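Local coordinates for protein involved in catabolism of external DNA (Legionella pneumophila subsp. pneumophila, PDB 2OO3) that probably methylates the N6 position of adenine 2030 in 23S ribosomal RNA, with S-adenosyl-L-methionine as methyl donor, at residues R115-E120 and V147-A152; Y180-A185 and G192-W197; G101-A106 and N127-L132; H20-R25 and L240-P245. All blocks are in the same frame, centred on the assembly; numbering follows the deposited sequence.

Contact 1 of 4, residues R115-E120 and V147-A152; sequences RLYLCE and VSKLNA
Lys-149 lays its aliphatic chain against Tyr-117 and Cys-119, two residues of strand 115-119 that point to the same side of the sheet. The hydroxyl end of the tyrosine does the touching: Tyr-117 OH lies 3.7 Å from Lys-149 CE, and the two side chains cross at about a right angle. Nearer the root of the lysine, Lys-149 CG stands 4.2 Å from Cys-119 SG. With CG already beside the sulfur, the bend at chi2 (-66°) turns CD and CE past the phenol oxygen. The small, weakly polar thiol suits a buried place beside methylenes. Its SG also sits at the edge of the Tyr-117 ring, in plane, so the thiol and the ring edge lie side by side on the strand. Lysine fits because its chain is apolar and its end is charged: outside the two segments, NZ forms a salt bridge with a bound sulfate, probably from the crystallisation liquor.

Behind this first shell, Tyr-117 is backed by Phe-38 and Leu-40 of strand 38-41 and by Asn-142 of strand 139-142. At the end of the segment Glu-120, a predicted S-adenosyl-L-methionine ligand, has its carboxylate held by the backbone N of Gly-45 and of His-122. Strand 115-119 runs between strands 38-41 and 139-142 of the mixed sheet, while helix 146-153 lies over this side of it, with Val-147 and Leu-150 packed on helix 174-188.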
loop_
_atom_site.group_PDB
_atom_site.type_symbol
_atom_site.label_atom_id
_atom_site.label_comp_id
_atom_site.label_asym_id
_atom_site.label_seq_id
_atom_site.Cartn_x
_atom_site.Cartn_y
_atom_site.Cartn_z
ATOM N N ARG A 115 8.810 14.730 -4.061
ATOM C CA ARG A 115 9.221 14.127 -5.334
ATOM C C ARG A 115 8.739 12.707 -5.390
ATOM O O ARG A 115 9.081 11.906 -4.497
ATOM C CB ARG A 115 10.743 14.143 -5.486
ATOM C CG ARG A 115 11.230 13.542 -6.768
ATOM C CD ARG A 115 12.690 13.922 -7.049
ATOM N NE ARG A 115 13.559 13.478 -5.966
ATOM C CZ ARG A 115 14.347 12.403 -6.003
ATOM N NH1 ARG A 115 14.398 11.629 -7.087
ATOM N NH2 ARG A 115 15.090 12.108 -4.940
ATOM N N LEU A 116 7.951 12.400 -6.422
ATOM C CA LEU A 116 7.393 11.044 -6.598
ATOM C C LEU A 116 8.186 10.332 -7.671
ATOM O O LEU A 116 8.412 10.863 -8.761
ATOM C CB LEU A 116 5.908 11.069 -7.018
ATOM C CG LEU A 116 4.854 11.616 -6.028
ATOM C CD1 LEU A 116 4.902 13.140 -5.933
ATOM C CD2 LEU A 116 3.456 11.126 -6.429
ATOM N N TYR A 117 8.561 9.105 -7.380
ATOM C CA TYR A 117 9.267 8.310 -8.323
ATOM C C TYR A 117 8.524 6.971 -8.457
ATOM O O TYR A 117 8.458 6.165 -7.504
ATOM C CB TYR A 117 10.673 8.116 -7.799
ATOM C CG TYR A 117 11.639 7.607 -8.809
ATOM C CD1 TYR A 117 12.660 8.441 -9.311
ATOM C CD2 TYR A 117 11.574 6.284 -9.260
ATOM C CE1 TYR A 117 13.578 7.957 -10.227
ATOM C CE2 TYR A 117 12.490 5.801 -10.175
ATOM C CZ TYR A 117 13.480 6.645 -10.643
ATOM O OH TYR A 117 14.390 6.169 -11.515
ATOM N N LEU A 118 7.960 6.735 -9.637
ATOM C CA LEU A 118 7.085 5.590 -9.836
ATOM C C LEU A 118 7.720 4.621 -10.819
ATOM O O LEU A 118 8.111 5.029 -11.919
ATOM C CB LEU A 118 5.738 6.054 -10.402
ATOM C CG LEU A 118 5.023 7.182 -9.630
ATOM C CD1 LEU A 118 3.767 7.698 -10.355
ATOM C CD2 LEU A 118 4.709 6.747 -8.130
ATOM N N CYS A 119 7.797 3.348 -10.445
ATOM C CA CYS A 119 8.460 2.337 -11.296
ATOM C C CYS A 119 7.441 1.326 -11.762
ATOM O O CYS A 119 6.644 0.839 -10.955
ATOM C CB CYS A 119 9.552 1.574 -10.534
ATOM S SG CYS A 119 10.896 2.625 -9.840
ATOM N N GLU A 120 7.500 0.968 -13.035
ATOM C CA GLU A 120 6.656 -0.103 -13.533
ATOM C C GLU A 120 7.387 -0.898 -14.615
ATOM O O GLU A 120 7.840 -0.334 -15.600
ATOM C CB GLU A 120 5.307 0.443 -14.069
ATOM C CG GLU A 120 4.415 -0.619 -14.774
ATOM C CD GLU A 120 4.161 -1.878 -13.915
ATOM O OE1 GLU A 120 3.976 -1.771 -12.663
ATOM O OE2 GLU A 120 4.156 -2.986 -14.506
ATOM N N VAL A 147 12.312 -2.888 -7.826
ATOM C CA VAL A 147 13.021 -3.540 -6.728
ATOM C C VAL A 147 14.548 -3.322 -6.855
ATOM O O VAL A 147 15.224 -3.040 -5.866
ATOM C CB VAL A 147 12.627 -5.045 -6.635
ATOM C CG1 VAL A 147 13.434 -5.783 -5.538
ATOM C CG2 VAL A 147 11.118 -5.158 -6.312
ATOM N N SER A 148 15.053 -3.406 -8.090
ATOM C CA SER A 148 16.445 -3.110 -8.397
ATOM C C SER A 148 16.765 -1.633 -8.164
ATOM O O SER A 148 17.870 -1.312 -7.765
ATOM C CB SER A 148 16.807 -3.577 -9.830
ATOM O OG SER A 148 16.372 -2.640 -10.818
ATOM N N LYS A 149 15.788 -0.747 -8.340
ATOM C CA LYS A 149 15.992 0.696 -8.129
ATOM C C LYS A 149 16.201 1.143 -6.695
ATOM O O LYS A 149 16.802 2.213 -6.463
ATOM C CB LYS A 149 14.834 1.519 -8.708
ATOM C CG LYS A 149 14.979 1.849 -10.164
ATOM C CD LYS A 149 16.152 2.767 -10.401
ATOM C CE LYS A 149 16.333 3.075 -11.874
ATOM N NZ LYS A 149 17.607 3.822 -12.060
ATOM N N LEU A 150 15.693 0.366 -5.735
ATOM C CA LEU A 150 15.917 0.661 -4.327
ATOM C C LEU A 150 17.394 1.014 -4.047
ATOM O O LEU A 150 17.703 2.026 -3.397
ATOM C CB LEU A 150 15.465 -0.509 -3.457
ATOM C CG LEU A 150 13.959 -0.726 -3.310
ATOM C CD1 LEU A 150 13.672 -1.943 -2.455
ATOM C CD2 LEU A 150 13.302 0.518 -2.691
ATOM N N ASN A 151 18.302 0.196 -4.574
ATOM C CA ASN A 151 19.718 0.368 -4.340
ATOM C C ASN A 151 20.268 1.700 -4.873
ATOM O O ASN A 151 21.095 2.325 -4.228
ATOM C CB ASN A 151 20.453 -0.842 -4.933
ATOM C CG ASN A 151 21.967 -0.817 -4.702
ATOM O OD1 ASN A 151 22.745 -1.054 -5.654
ATOM N ND2 ASN A 151 22.398 -0.576 -3.449
ATOM N N ALA A 152 19.765 2.152 -6.023
ATOM C CA ALA A 152 20.296 3.338 -6.703
ATOM C C ALA A 152 19.789 4.668 -6.150
ATOM O O ALA A 152 20.484 5.701 -6.268
ATOM C CB ALA A 152 19.983 3.265 -8.197
#

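Contact 2 of 4, residues Y180-A185 and G192-W197; sequences YAIKNA and GLYCVW
Ile-182 sets its CD1 methyl against the branched end of Val-196, 3.9 Å from Val-196 CB, and this is one of two close points in the contact. The other belongs to Ala-185, one helical turn on, which brings only a methyl and so leaves room for the tyrosine ring: Ala-185 CB lies 3.9 Å from Tyr-194 CE1. Between them the packing is a little looser. With CG1 of the isoleucine anti to the carbonyl carbon (chi1 -58°), the longer branch extends to Val-196, while the shorter one, Ile-182 CG2, comes 4.2 Å from Tyr-194 CD1. One beta-branched residue therefore serves two neighbours on strand 193-200.

The other flank of the helix has a different character. Tyr-180 and Lys-183 are exposed to solvent, as befits a helix that covers one face of a sheet. Helix and strand run almost exactly antiparallel, their segment axes at 177° and 10.8 Å apart, as expected in the beta-alpha-beta crossover formed by strand 161-165, helix 174-188 and strand 193-200.

The chemistry is that of a hydrophobic core with a single polar end. Tyr-194 OH is hydrogen-bonded to the carbonyl oxygen of Phe-189, which implies that the phenol can be buried among apolar groups without forfeiting a partner for its hydroxyl.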
loop_
_atom_site.group_PDB
_atom_site.type_symbol
_atom_site.label_atom_id
_atom_site.label_comp_id
_atom_site.label_asym_id
_atom_site.label_seq_id
_atom_site.Cartn_x
_atom_site.Cartn_y
_atom_site.Cartn_z
ATOM N N TYR A 180 15.219 -9.191 0.918
ATOM C CA TYR A 180 16.632 -8.988 0.596
ATOM C C TYR A 180 16.860 -7.540 0.119
ATOM O O TYR A 180 17.737 -6.858 0.624
ATOM C CB TYR A 180 17.095 -9.955 -0.491
ATOM C CG TYR A 180 18.597 -9.902 -0.760
ATOM C CD1 TYR A 180 19.482 -10.516 0.102
ATOM C CD2 TYR A 180 19.114 -9.235 -1.872
ATOM C CE1 TYR A 180 20.848 -10.491 -0.123
ATOM C CE2 TYR A 180 20.502 -9.199 -2.113
ATOM C CZ TYR A 180 21.355 -9.842 -1.226
ATOM O OH TYR A 180 22.744 -9.837 -1.415
ATOM N N ALA A 181 16.057 -7.095 -0.841
ATOM C CA ALA A 181 16.149 -5.735 -1.344
ATOM C C ALA A 181 15.866 -4.670 -0.256
ATOM O O ALA A 181 16.561 -3.648 -0.183
ATOM C CB ALA A 181 15.207 -5.548 -2.531
ATOM N N ILE A 182 14.828 -4.878 0.551
ATOM C CA ILE A 182 14.555 -3.940 1.664
ATOM C C ILE A 182 15.697 -3.925 2.674
ATOM O O ILE A 182 16.093 -2.861 3.133
ATOM C CB ILE A 182 13.213 -4.233 2.366
ATOM C CG1 ILE A 182 12.064 -4.165 1.351
ATOM C CG2 ILE A 182 12.986 -3.287 3.594
ATOM C CD1 ILE A 182 10.719 -4.765 1.852
ATOM N N LYS A 183 16.253 -5.094 3.017
ATOM C CA LYS A 183 17.377 -5.108 3.939
ATOM C C LYS A 183 18.519 -4.244 3.401
ATOM O O LYS A 183 19.104 -3.443 4.154
ATOM C CB LYS A 183 17.858 -6.549 4.221
ATOM C CG LYS A 183 18.966 -6.606 5.309
ATOM C CD LYS A 183 19.298 -8.060 5.663
ATOM C CE LYS A 183 20.621 -8.166 6.350
ATOM N NZ LYS A 183 20.973 -9.622 6.617
ATOM N N ASN A 184 18.796 -4.346 2.101
ATOM C CA ASN A 184 19.909 -3.594 1.504
ATOM C C ASN A 184 19.626 -2.095 1.552
ATOM O O ASN A 184 20.498 -1.310 1.926
ATOM C CB ASN A 184 20.141 -3.996 0.042
ATOM C CG ASN A 184 21.130 -3.069 -0.668
ATOM O OD1 ASN A 184 20.768 -2.331 -1.616
ATOM N ND2 ASN A 184 22.383 -3.076 -0.190
ATOM N N ALA A 185 18.391 -1.738 1.168
ATOM C CA ALA A 185 17.915 -0.363 1.155
ATOM C C ALA A 185 18.012 0.220 2.562
ATOM O O ALA A 185 18.537 1.301 2.741
ATOM C CB ALA A 185 16.471 -0.323 0.650
ATOM N N GLY A 192 14.318 5.807 6.660
ATOM C CA GLY A 192 13.207 5.818 5.709
ATOM C C GLY A 192 12.010 5.051 6.256
ATOM O O GLY A 192 12.160 4.165 7.109
ATOM N N LEU A 193 10.826 5.406 5.787
ATOM C CA LEU A 193 9.591 4.703 6.170
ATOM C C LEU A 193 9.347 3.693 5.057
ATOM O O LEU A 193 9.107 4.095 3.912
ATOM C CB LEU A 193 8.426 5.691 6.295
ATOM C CG LEU A 193 7.221 5.221 7.142
ATOM C CD1 LEU A 193 6.211 6.339 7.318
ATOM C CD2 LEU A 193 6.545 3.998 6.556
ATOM N N TYR A 194 9.511 2.408 5.366
ATOM C CA TYR A 194 9.307 1.317 4.406
ATOM C C TYR A 194 7.953 0.623 4.667
ATOM O O TYR A 194 7.643 0.270 5.801
ATOM C CB TYR A 194 10.451 0.285 4.516
ATOM C CG TYR A 194 11.821 0.880 4.183
ATOM C CD1 TYR A 194 12.339 0.820 2.885
ATOM C CD2 TYR A 194 12.592 1.528 5.163
ATOM C CE1 TYR A 194 13.590 1.374 2.573
ATOM C CE2 TYR A 194 13.871 2.093 4.842
ATOM C CZ TYR A 194 14.341 2.006 3.550
ATOM O OH TYR A 194 15.576 2.558 3.226
ATOM N N CYS A 195 7.147 0.464 3.625
ATOM C CA CYS A 195 5.864 -0.197 3.752
ATOM C C CYS A 195 5.750 -1.246 2.651
ATOM O O CYS A 195 5.677 -0.917 1.468
ATOM C CB CYS A 195 4.732 0.811 3.601
ATOM S SG CYS A 195 3.110 0.081 3.789
ATOM N N VAL A 196 5.720 -2.515 3.031
ATOM C CA VAL A 196 5.604 -3.584 2.021
ATOM C C VAL A 196 4.322 -4.393 2.275
ATOM O O VAL A 196 4.051 -4.804 3.415
ATOM C CB VAL A 196 6.869 -4.484 1.985
ATOM C CG1 VAL A 196 7.153 -5.106 3.347
ATOM C CG2 VAL A 196 6.788 -5.577 0.875
ATOM N N TRP A 197 3.531 -4.555 1.214
ATOM C CA TRP A 197 2.326 -5.375 1.221
ATOM C C TRP A 197 2.735 -6.825 0.936
ATOM O O TRP A 197 3.621 -7.081 0.086
ATOM C CB TRP A 197 1.350 -4.876 0.125
ATOM C CG TRP A 197 0.098 -5.726 0.047
ATOM C CD1 TRP A 197 -1.020 -5.646 0.868
ATOM C CD2 TRP A 197 -0.115 -6.840 -0.827
ATOM N NE1 TRP A 197 -1.915 -6.640 0.526
ATOM C CE2 TRP A 197 -1.390 -7.379 -0.514
ATOM C CE3 TRP A 197 0.663 -7.455 -1.826
ATOM C CZ2 TRP A 197 -1.905 -8.499 -1.171
ATOM C CZ3 TRP A 197 0.134 -8.541 -2.512
ATOM C CH2 TRP A 197 -1.150 -9.045 -2.192
#

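Contact 3 of 4, residues G101-A106 and N127-L132; sequences GSPYFA and NFLLKL
Pro-103 and Tyr-104, in the first turn of helix 102-109, meet Leu-129, of helix 123-129, and Leu-132, in the turn that follows. Both helices belong to the Rossmann-like methyltransferase domain, and strand 115-119 runs between them in the chain. Proline suits a first turn, where its missing N-H costs no helical bond, and it offers a compact apolar ring. Leu-129 crosses that ring at about a right angle, with Leu-129 CD1 4.0 Å from Pro-103 CG. The leucine CG is anti to the backbone N (chi1 -170°), which carries the branched end nearer to the proline than its CB direction alone would suggest.

Leu-132 comes in obliquely to Tyr-104 and meets the ring at its edge, near the ring plane. A type I beta turn from Leu-129 to Leu-132 brings both leucines to the same helix, while the intervening Leu-130 and Lys-131 remain exposed. The far end of the tyrosine is also provided for: its OH is hydrogen-bonded to Gln-89 OE1, and its side chain touches Val-86 and Ile-90 of helix 81-90. The neighbouring Ser-102 and, beyond Leu-129, Glu-120 are predicted to bind S-adenosyl-L-methionine, which places this packing beside the probable cofactor pocket. A single methyl makes the whole contact with the tyrosine: Leu-132 CD1 lies 3.9 Å from Tyr-104 CD1 and 4.2 Å from Tyr-104 CB.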
loop_
_atom_site.group_PDB
_atom_site.type_symbol
_atom_site.label_atom_id
_atom_site.label_comp_id
_atom_site.label_asym_id
_atom_site.label_seq_id
_atom_site.Cartn_x
_atom_site.Cartn_y
_atom_site.Cartn_z
ATOM N N GLY A 101 -5.204 3.685 -8.408
ATOM C CA GLY A 101 -4.073 2.892 -7.944
ATOM C C GLY A 101 -3.320 3.734 -6.936
ATOM O O GLY A 101 -3.614 4.922 -6.795
ATOM N N SER A 102 -2.343 3.142 -6.253
ATOM C CA SER A 102 -1.549 3.845 -5.264
ATOM C C SER A 102 -0.928 5.162 -5.771
ATOM O O SER A 102 -0.940 6.173 -5.038
ATOM C CB SER A 102 -0.512 2.898 -4.607
ATOM O OG SER A 102 0.457 2.510 -5.557
ATOM N N PRO A 103 -0.440 5.204 -7.025
ATOM C CA PRO A 103 0.092 6.517 -7.470
ATOM C C PRO A 103 -0.959 7.650 -7.475
ATOM O O PRO A 103 -0.614 8.770 -7.166
ATOM C CB PRO A 103 0.526 6.233 -8.928
ATOM C CG PRO A 103 0.793 4.795 -8.966
ATOM C CD PRO A 103 -0.303 4.197 -8.107
ATOM N N TYR A 104 -2.215 7.333 -7.808
ATOM C CA TYR A 104 -3.303 8.314 -7.795
ATOM C C TYR A 104 -3.601 8.803 -6.374
ATOM O O TYR A 104 -3.818 10.003 -6.159
ATOM C CB TYR A 104 -4.558 7.733 -8.482
ATOM C CG TYR A 104 -5.560 8.787 -8.889
ATOM C CD1 TYR A 104 -5.565 9.305 -10.192
ATOM C CD2 TYR A 104 -6.524 9.243 -7.994
ATOM C CE1 TYR A 104 -6.470 10.313 -10.579
ATOM C CE2 TYR A 104 -7.476 10.227 -8.389
ATOM C CZ TYR A 104 -7.420 10.752 -9.673
ATOM O OH TYR A 104 -8.328 11.705 -10.065
ATOM N N PHE A 105 -3.566 7.915 -5.383
ATOM C CA PHE A 105 -3.617 8.388 -3.985
ATOM C C PHE A 105 -2.444 9.318 -3.634
ATOM O O PHE A 105 -2.636 10.400 -3.013
ATOM C CB PHE A 105 -3.683 7.186 -3.013
ATOM C CG PHE A 105 -4.988 6.409 -3.096
ATOM C CD1 PHE A 105 -6.156 6.902 -2.482
ATOM C CD2 PHE A 105 -5.048 5.197 -3.759
ATOM C CE1 PHE A 105 -7.371 6.178 -2.556
ATOM C CE2 PHE A 105 -6.260 4.457 -3.828
ATOM C CZ PHE A 105 -7.411 4.963 -3.235
ATOM N N ALA A 106 -1.225 8.917 -3.988
ATOM C CA ALA A 106 -0.040 9.693 -3.591
ATOM C C ALA A 106 -0.024 11.109 -4.197
ATOM O O ALA A 106 0.294 12.106 -3.537
ATOM C CB ALA A 106 1.250 8.912 -3.927
ATOM N N ASN A 127 2.848 2.330 -19.997
ATOM C CA ASN A 127 2.291 3.290 -20.941
ATOM C C ASN A 127 1.015 3.944 -20.429
ATOM O O ASN A 127 0.782 5.115 -20.722
ATOM C CB ASN A 127 2.054 2.681 -22.343
ATOM C CG ASN A 127 3.361 2.460 -23.135
ATOM O OD1 ASN A 127 3.553 1.387 -23.700
ATOM N ND2 ASN A 127 4.247 3.456 -23.176
ATOM N N PHE A 128 0.212 3.208 -19.654
ATOM C CA PHE A 128 -0.984 3.796 -19.039
ATOM C C PHE A 128 -0.615 4.728 -17.907
ATOM O O PHE A 128 -1.234 5.746 -17.723
ATOM C CB PHE A 128 -1.924 2.727 -18.485
ATOM C CG PHE A 128 -2.834 2.115 -19.503
ATOM C CD1 PHE A 128 -3.922 2.829 -20.010
ATOM C CD2 PHE A 128 -2.651 0.792 -19.909
ATOM C CE1 PHE A 128 -4.778 2.238 -20.952
ATOM C CE2 PHE A 128 -3.503 0.189 -20.850
ATOM C CZ PHE A 128 -4.564 0.916 -21.375
ATOM N N LEU A 129 0.408 4.371 -17.147
ATOM C CA LEU A 129 0.882 5.204 -16.030
ATOM C C LEU A 129 1.401 6.581 -16.498
ATOM O O LEU A 129 1.325 7.577 -15.768
ATOM C CB LEU A 129 1.998 4.455 -15.300
ATOM C CG LEU A 129 2.492 5.009 -13.955
ATOM C CD1 LEU A 129 1.360 5.013 -12.925
ATOM C CD2 LEU A 129 3.622 4.117 -13.513
ATOM N N LEU A 130 1.900 6.640 -17.732
ATOM C CA LEU A 130 2.324 7.918 -18.320
ATOM C C LEU A 130 1.167 8.896 -18.504
ATOM O O LEU A 130 1.404 10.084 -18.732
ATOM C CB LEU A 130 3.011 7.697 -19.696
ATOM C CG LEU A 130 4.353 6.985 -19.672
ATOM C CD1 LEU A 130 4.831 6.668 -21.102
ATOM C CD2 LEU A 130 5.405 7.819 -18.902
ATOM N N LYS A 131 -0.071 8.401 -18.422
ATOM C CA LYS A 131 -1.263 9.228 -18.606
ATOM C C LYS A 131 -1.875 9.781 -17.291
ATOM O O LYS A 131 -2.841 10.505 -17.326
ATOM C CB LYS A 131 -2.327 8.406 -19.338
ATOM C CG LYS A 131 -1.886 7.843 -20.732
ATOM C CD LYS A 131 -1.659 9.013 -21.661
ATOM C CE LYS A 131 -1.929 8.722 -23.164
ATOM N NZ LYS A 131 -1.746 10.014 -23.975
ATOM N N LEU A 132 -1.345 9.400 -16.140
ATOM C CA LEU A 132 -1.844 9.939 -14.853
ATOM C C LEU A 132 -1.667 11.438 -14.751
ATOM O O LEU A 132 -0.591 11.936 -15.120
ATOM C CB LEU A 132 -1.096 9.301 -13.691
ATOM C CG LEU A 132 -1.591 7.902 -13.268
ATOM C CD1 LEU A 132 -2.251 8.064 -11.921
ATOM C CD2 LEU A 132 -2.516 7.141 -14.305
#

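Contact 4 of 4, residues H20-R25 and L240-P245; sequences HITLTR and LWIINP
Thr-22 faces Leu-240 and Ile-242 where helix 14-30 packs on strand 237-243. From its CB, which points toward the strand, the side chain divides into two short arms, each meeting a different residue. OG1 is anti to the carbonyl carbon (chi1 -64°), a placement that lets it turn back along the helix and form a hydrogen bond with the carbonyl oxygen of Ile-18. Thr-22 OG1 also has Leu-240 CD1 3.9 Å away, an approach tip to tip that amounts to packing. The other arm, the methyl Thr-22 CG2, is set anti to the backbone N and meets Ile-242 CD1 at 3.9 Å, again end to end.

Threonine is apt here because its hydroxyl is satisfied within its own helix, leaving a methyl for the apolar surface of the sheet. That sheet is the mixed one of a Rossmann-like methyltransferase, in which strand 237-243 lies antiparallel to both 193-200 and 220-226. Leu-240 and Ile-242, two positions apart on the strand, present their side chains to the same face, and both also rest on Cys-195 of the adjoining strand.

Phe-249 and Ile-253 of helix 249-263 close in on Thr-22 as well. Within helix 14-30, Thr-24 OG1 donates a 2.8 Å hydrogen bond to Ile-21 O, an acceptor shared with Arg-25 N.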
loop_
_atom_site.group_PDB
_atom_site.type_symbol
_atom_site.label_atom_id
_atom_site.label_comp_id
_atom_site.label_asym_id
_atom_site.label_seq_id
_atom_site.Cartn_x
_atom_site.Cartn_y
_atom_site.Cartn_z
ATOM N N HIS A 20 -4.418 0.549 0.548
ATOM C CA HIS A 20 -4.547 1.955 0.166
ATOM C C HIS A 20 -4.949 2.864 1.327
ATOM O O HIS A 20 -4.489 3.984 1.401
ATOM C CB HIS A 20 -5.488 2.112 -1.024
ATOM C CG HIS A 20 -4.921 1.561 -2.305
ATOM N ND1 HIS A 20 -5.715 1.055 -3.313
ATOM C CD2 HIS A 20 -3.639 1.460 -2.750
ATOM C CE1 HIS A 20 -4.954 0.672 -4.326
ATOM N NE2 HIS A 20 -3.691 0.898 -4.006
ATOM N N ILE A 21 -5.774 2.372 2.249
ATOM C CA ILE A 21 -6.078 3.165 3.431
ATOM C C ILE A 21 -4.802 3.342 4.233
ATOM O O ILE A 21 -4.532 4.460 4.720
ATOM C CB ILE A 21 -7.166 2.499 4.324
ATOM C CG1 ILE A 21 -8.464 2.391 3.518
ATOM C CG2 ILE A 21 -7.359 3.312 5.628
ATOM C CD1 ILE A 21 -9.567 1.541 4.204
ATOM N N THR A 22 -4.034 2.244 4.374
ATOM C CA THR A 22 -2.711 2.291 5.034
ATOM C C THR A 22 -1.829 3.361 4.400
ATOM O O THR A 22 -1.285 4.208 5.098
ATOM C CB THR A 22 -2.018 0.931 5.009
ATOM O OG1 THR A 22 -2.818 0.005 5.781
ATOM C CG2 THR A 22 -0.631 1.015 5.648
ATOM N N LEU A 23 -1.691 3.320 3.080
ATOM C CA LEU A 23 -0.959 4.367 2.356
ATOM C C LEU A 23 -1.473 5.775 2.714
ATOM O O LEU A 23 -0.684 6.656 3.031
ATOM C CB LEU A 23 -1.076 4.122 0.837
ATOM C CG LEU A 23 -0.435 5.170 -0.082
ATOM C CD1 LEU A 23 1.068 5.393 0.204
ATOM C CD2 LEU A 23 -0.652 4.767 -1.571
ATOM N N THR A 24 -2.792 5.990 2.682
ATOM C CA THR A 24 -3.325 7.327 2.969
ATOM C C THR A 24 -2.949 7.823 4.366
ATOM O O THR A 24 -2.689 9.021 4.543
ATOM C CB THR A 24 -4.854 7.485 2.716
ATOM O OG1 THR A 24 -5.614 6.802 3.724
ATOM C CG2 THR A 24 -5.264 6.998 1.294
ATOM N N ARG A 25 -2.888 6.909 5.341
ATOM C CA ARG A 25 -2.597 7.298 6.738
ATOM C C ARG A 25 -1.115 7.642 6.832
ATOM O O ARG A 25 -0.727 8.617 7.505
ATOM C CB ARG A 25 -2.968 6.163 7.713
ATOM C CG ARG A 25 -4.465 5.785 7.654
ATOM C CD ARG A 25 -5.358 6.575 8.626
ATOM N NE ARG A 25 -4.964 7.948 8.951
ATOM C CZ ARG A 25 -5.549 9.051 8.478
ATOM N NH1 ARG A 25 -6.529 9.002 7.600
ATOM N NH2 ARG A 25 -5.124 10.225 8.865
ATOM N N LEU A 240 0.514 -5.921 5.863
ATOM C CA LEU A 240 1.615 -4.976 5.551
ATOM C C LEU A 240 2.631 -4.943 6.688
ATOM O O LEU A 240 2.279 -5.077 7.859
ATOM C CB LEU A 240 1.105 -3.558 5.197
ATOM C CG LEU A 240 0.147 -3.493 3.987
ATOM C CD1 LEU A 240 -1.321 -3.379 4.436
ATOM C CD2 LEU A 240 0.484 -2.321 3.094
ATOM N N TRP A 241 3.896 -4.826 6.306
ATOM C CA TRP A 241 5.000 -4.735 7.234
ATOM C C TRP A 241 5.580 -3.332 7.083
ATOM O O TRP A 241 5.937 -2.928 5.975
ATOM C CB TRP A 241 6.054 -5.804 6.907
ATOM C CG TRP A 241 7.138 -5.829 7.961
ATOM C CD1 TRP A 241 8.132 -4.914 8.141
ATOM C CD2 TRP A 241 7.295 -6.800 8.987
ATOM N NE1 TRP A 241 8.919 -5.260 9.217
ATOM C CE2 TRP A 241 8.417 -6.415 9.760
ATOM C CE3 TRP A 241 6.592 -7.969 9.337
ATOM C CZ2 TRP A 241 8.861 -7.159 10.873
ATOM C CZ3 TRP A 241 7.047 -8.723 10.457
ATOM C CH2 TRP A 241 8.154 -8.294 11.210
ATOM N N ILE A 242 5.629 -2.581 8.183
ATOM C CA ILE A 242 6.078 -1.191 8.127
ATOM C C ILE A 242 7.274 -1.027 9.038
ATOM O O ILE A 242 7.226 -1.430 10.200
ATOM C CB ILE A 242 4.933 -0.169 8.503
ATOM C CG1 ILE A 242 3.758 -0.311 7.519
ATOM C CG2 ILE A 242 5.471 1.267 8.456
ATOM C CD1 ILE A 242 2.451 0.228 7.981
ATOM N N ILE A 243 8.358 -0.518 8.472
ATOM C CA ILE A 243 9.545 -0.136 9.232
ATOM C C ILE A 243 9.521 1.372 9.451
ATOM O O ILE A 243 9.261 2.144 8.522
ATOM C CB ILE A 243 10.824 -0.510 8.486
ATOM C CG1 ILE A 243 10.848 -2.037 8.243
ATOM C CG2 ILE A 243 12.095 -0.054 9.275
ATOM C CD1 ILE A 243 11.966 -2.523 7.253
ATOM N N ASN A 244 9.779 1.766 10.691
ATOM C CA ASN A 244 9.684 3.150 11.141
ATOM C C ASN A 244 8.264 3.695 11.046
ATOM O O ASN A 244 8.035 4.769 10.486
ATOM C CB ASN A 244 10.718 3.996 10.390
ATOM C CG ASN A 244 12.149 3.574 10.747
ATOM O OD1 ASN A 244 12.436 3.227 11.906
ATOM N ND2 ASN A 244 13.039 3.585 9.765
ATOM N N PRO A 245 7.285 2.944 11.590
ATOM C CA PRO A 245 5.946 3.478 11.446
ATOM C C PRO A 245 5.753 4.758 12.277
ATOM O O PRO A 245 6.443 4.952 13.306
ATOM C CB PRO A 245 5.056 2.350 11.974
ATOM C CG PRO A 245 5.934 1.627 12.985
ATOM C CD PRO A 245 7.308 1.661 12.331
#

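In the fold
Contacts 2, 3 and 4 are buried and almost wholly apolar, whereas contact 1 is only partly buried and uses a lysine whose charged end leaves the packing. Contacts 1, 2 and 4 each set a helix on the mixed sheet; contact 3 joins helix 102-109 to helix 123-129 and the turn after it. Leu-150 CB packs on Ala-185 CB, linking contacts 1 and 2. Contacts 2 and 4 share neighbouring strands, bonded at Tyr-194 O and Ile-243 N. Leu-118, on strand 115-119, touches Pro-103 and so ties contact 1 to contact 3, and Phe-105 against His-20 brings contact 3 to contact 4 near the predicted cofactor residues.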